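PDB 2QZU: putative sulfatase yidJ from Bacteroides fragilis, which probably hydrolyses sulfate esters, as a member of the sulfatase family, whose enzymes depend on a bound metal ion, commonly calcium. Local coordinates for residues 81-86 against 114-119. Numbering follows the deposited sequence.
Sequences GMLMTG and RCWSDV
Met84 O, near the C-terminal end of helix 76-85, is met by several groups of 114-119. Trp116 N gives Met84 O a weak, bent hydrogen bond (3.4 Å, N-H...O angle 146°). Cys115 CA makes a C-H...O contact of 3.1 Å with Met84 O, and Cys115 CB packs against the same oxygen. Next to the Trp116 N bond, a water donates to both Thr85 O and Arg114 O, and so bridges the two segments. Arg114 O also accepts a hydrogen bond from Tyr362 OH.

Met84, present as selenomethionine, bends at chi2 (-49°), which brings its selenium to the indole of Trp116. This is a Met-aromatic contact: Met84 SE lies 4.4 Å from the centroid of the five-membered ring, 56° off the ring normal. Leu83 O meets the same indole at its edge, in plane, 3.3 Å from Trp116 CD1. Met84 CB packs on Cys115 SG.

The contact joins the end of helix 76-85 to the start of helix 116-122 in the sulfatase domain, of the alkaline phosphatase clan. Met84 and Trp116 also touch strand 29-35 of the large mixed sheet, and Tyr362 stands edge-to-face with Trp116. Cys115 is the N-cap residue of helix 116-122. Cys115 N donates to the anti lone pair of Asp118 OD2 (2.9 Å), an oxygen also bonded to His164 ND1. On helix 76-85, Thr85 OG1 and Thr85 N reach Gly81 O from opposite faces of its carbonyl plane, with Thr85 OG1 2.8 Å from Gly81 O.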
loop_
_atom_site.group_PDB
_atom_site.type_symbol
_atom_site.label_atom_id
_atom_site.label_comp_id
_atom_site.label_asym_id
_atom_site.label_seq_id
_atom_site.Cartn_x
_atom_site.Cartn_y
_atom_site.Cartn_z
ATOM N N GLY A 81 -26.319 -5.507 2.528
ATOM C CA GLY A 81 -27.652 -5.073 2.141
ATOM C C GLY A 81 -28.665 -6.194 2.299
ATOM O O GLY A 81 -29.817 -5.960 2.674
HETATM N N MSE A 82 -28.232 -7.414 2.003
HETATM C CA MSE A 82 -29.087 -8.586 2.133
HETATM C C MSE A 82 -29.316 -8.869 3.613
HETATM O O MSE A 82 -30.423 -9.210 4.026
HETATM C CB MSE A 82 -28.429 -9.796 1.463
HETATM C CG MSE A 82 -28.672 -9.861 -0.032
HETATM SE SE MSE A 82 -27.309 -10.851 -0.994
HETATM C CE MSE A 82 -26.848 -9.483 -2.268
ATOM N N LEU A 83 -28.263 -8.726 4.409
ATOM C CA LEU A 83 -28.370 -8.963 5.842
ATOM C C LEU A 83 -29.374 -8.016 6.490
ATOM O O LEU A 83 -30.256 -8.443 7.230
ATOM C CB LEU A 83 -27.010 -8.776 6.520
ATOM C CG LEU A 83 -27.059 -8.756 8.052
ATOM C CD1 LEU A 83 -27.519 -10.115 8.571
ATOM C CD2 LEU A 83 -25.684 -8.412 8.600
HETATM N N MSE A 84 -29.248 -6.728 6.203
HETATM C CA MSE A 84 -30.136 -5.744 6.807
HETATM C C MSE A 84 -31.597 -5.799 6.355
HETATM O O MSE A 84 -32.501 -5.592 7.166
HETATM C CB MSE A 84 -29.586 -4.333 6.591
HETATM C CG MSE A 84 -28.185 -4.100 7.153
HETATM SE SE MSE A 84 -27.933 -4.701 8.992
HETATM C CE MSE A 84 -26.015 -4.978 8.921
ATOM N N THR A 85 -31.829 -6.091 5.077
ATOM C CA THR A 85 -33.186 -6.136 4.532
ATOM C C THR A 85 -33.841 -7.514 4.477
ATOM O O THR A 85 -35.069 -7.616 4.404
ATOM C CB THR A 85 -33.230 -5.583 3.092
ATOM O OG1 THR A 85 -32.487 -6.449 2.226
ATOM C CG2 THR A 85 -32.639 -4.186 3.030
ATOM N N GLY A 86 -33.030 -8.565 4.487
ATOM C CA GLY A 86 -33.577 -9.908 4.397
ATOM C C GLY A 86 -34.095 -10.186 2.991
ATOM O O GLY A 86 -34.881 -11.110 2.778
ATOM N N ARG A 114 -37.472 -1.749 5.610
ATOM C CA ARG A 114 -37.767 -2.194 6.967
ATOM C C ARG A 114 -36.712 -3.232 7.344
ATOM O O ARG A 114 -36.827 -4.407 6.988
ATOM C CB ARG A 114 -39.164 -2.818 7.015
ATOM C CG ARG A 114 -39.581 -3.352 8.373
ATOM C CD ARG A 114 -39.878 -2.238 9.347
ATOM N NE ARG A 114 -40.403 -2.743 10.614
ATOM C CZ ARG A 114 -40.627 -1.977 11.675
ATOM N NH1 ARG A 114 -40.370 -0.677 11.609
ATOM N NH2 ARG A 114 -41.095 -2.503 12.798
ATOM N N CYS A 115 -35.683 -2.794 8.058
ATOM C CA CYS A 115 -34.599 -3.687 8.458
ATOM C C CYS A 115 -34.832 -4.310 9.831
ATOM O O CYS A 115 -35.635 -3.806 10.614
ATOM C CB CYS A 115 -33.279 -2.918 8.438
ATOM S SG CYS A 115 -32.905 -2.249 6.793
ATOM N N TRP A 116 -34.125 -5.398 10.134
ATOM C CA TRP A 116 -34.318 -6.051 11.427
ATOM C C TRP A 116 -33.997 -5.130 12.593
ATOM O O TRP A 116 -34.559 -5.284 13.679
ATOM C CB TRP A 116 -33.496 -7.345 11.548
ATOM C CG TRP A 116 -32.013 -7.197 11.353
ATOM C CD1 TRP A 116 -31.324 -7.329 10.180
ATOM C CD2 TRP A 116 -31.036 -6.918 12.363
ATOM N NE1 TRP A 116 -29.979 -7.155 10.398
ATOM C CE2 TRP A 116 -29.772 -6.901 11.729
ATOM C CE3 TRP A 116 -31.103 -6.680 13.743
ATOM C CZ2 TRP A 116 -28.583 -6.656 12.429
ATOM C CZ3 TRP A 116 -29.915 -6.436 14.443
ATOM C CH2 TRP A 116 -28.674 -6.425 13.779
ATOM N N SER A 117 -33.099 -4.176 12.371
ATOM C CA SER A 117 -32.735 -3.240 13.423
ATOM C C SER A 117 -33.912 -2.308 13.719
ATOM O O SER A 117 -34.105 -1.893 14.861
ATOM C CB SER A 117 -31.489 -2.441 13.025
ATOM O OG SER A 117 -31.654 -1.804 11.770
ATOM N N ASP A 118 -34.703 -1.997 12.692
ATOM C CA ASP A 118 -35.880 -1.134 12.863
ATOM C C ASP A 118 -36.901 -1.878 13.714
ATOM O O ASP A 118 -37.585 -1.288 14.551
ATOM C CB ASP A 118 -36.529 -0.805 11.511
ATOM C CG ASP A 118 -35.681 0.120 10.653
ATOM O OD1 ASP A 118 -35.364 1.239 11.111
ATOM O OD2 ASP A 118 -35.342 -0.272 9.513
ATOM N N VAL A 119 -37.006 -3.181 13.475
ATOM C CA VAL A 119 -37.933 -4.028 14.212
ATOM C C VAL A 119 -37.547 -4.080 15.695
ATOM O O VAL A 119 -38.384 -3.839 16.569
ATOM C CB VAL A 119 -37.954 -5.459 13.629
ATOM C CG1 VAL A 119 -38.774 -6.383 14.523
ATOM C CG2 VAL A 119 -38.538 -5.436 12.218
HETATM O O HOH W 1 -37.032 -5.660 4.388
#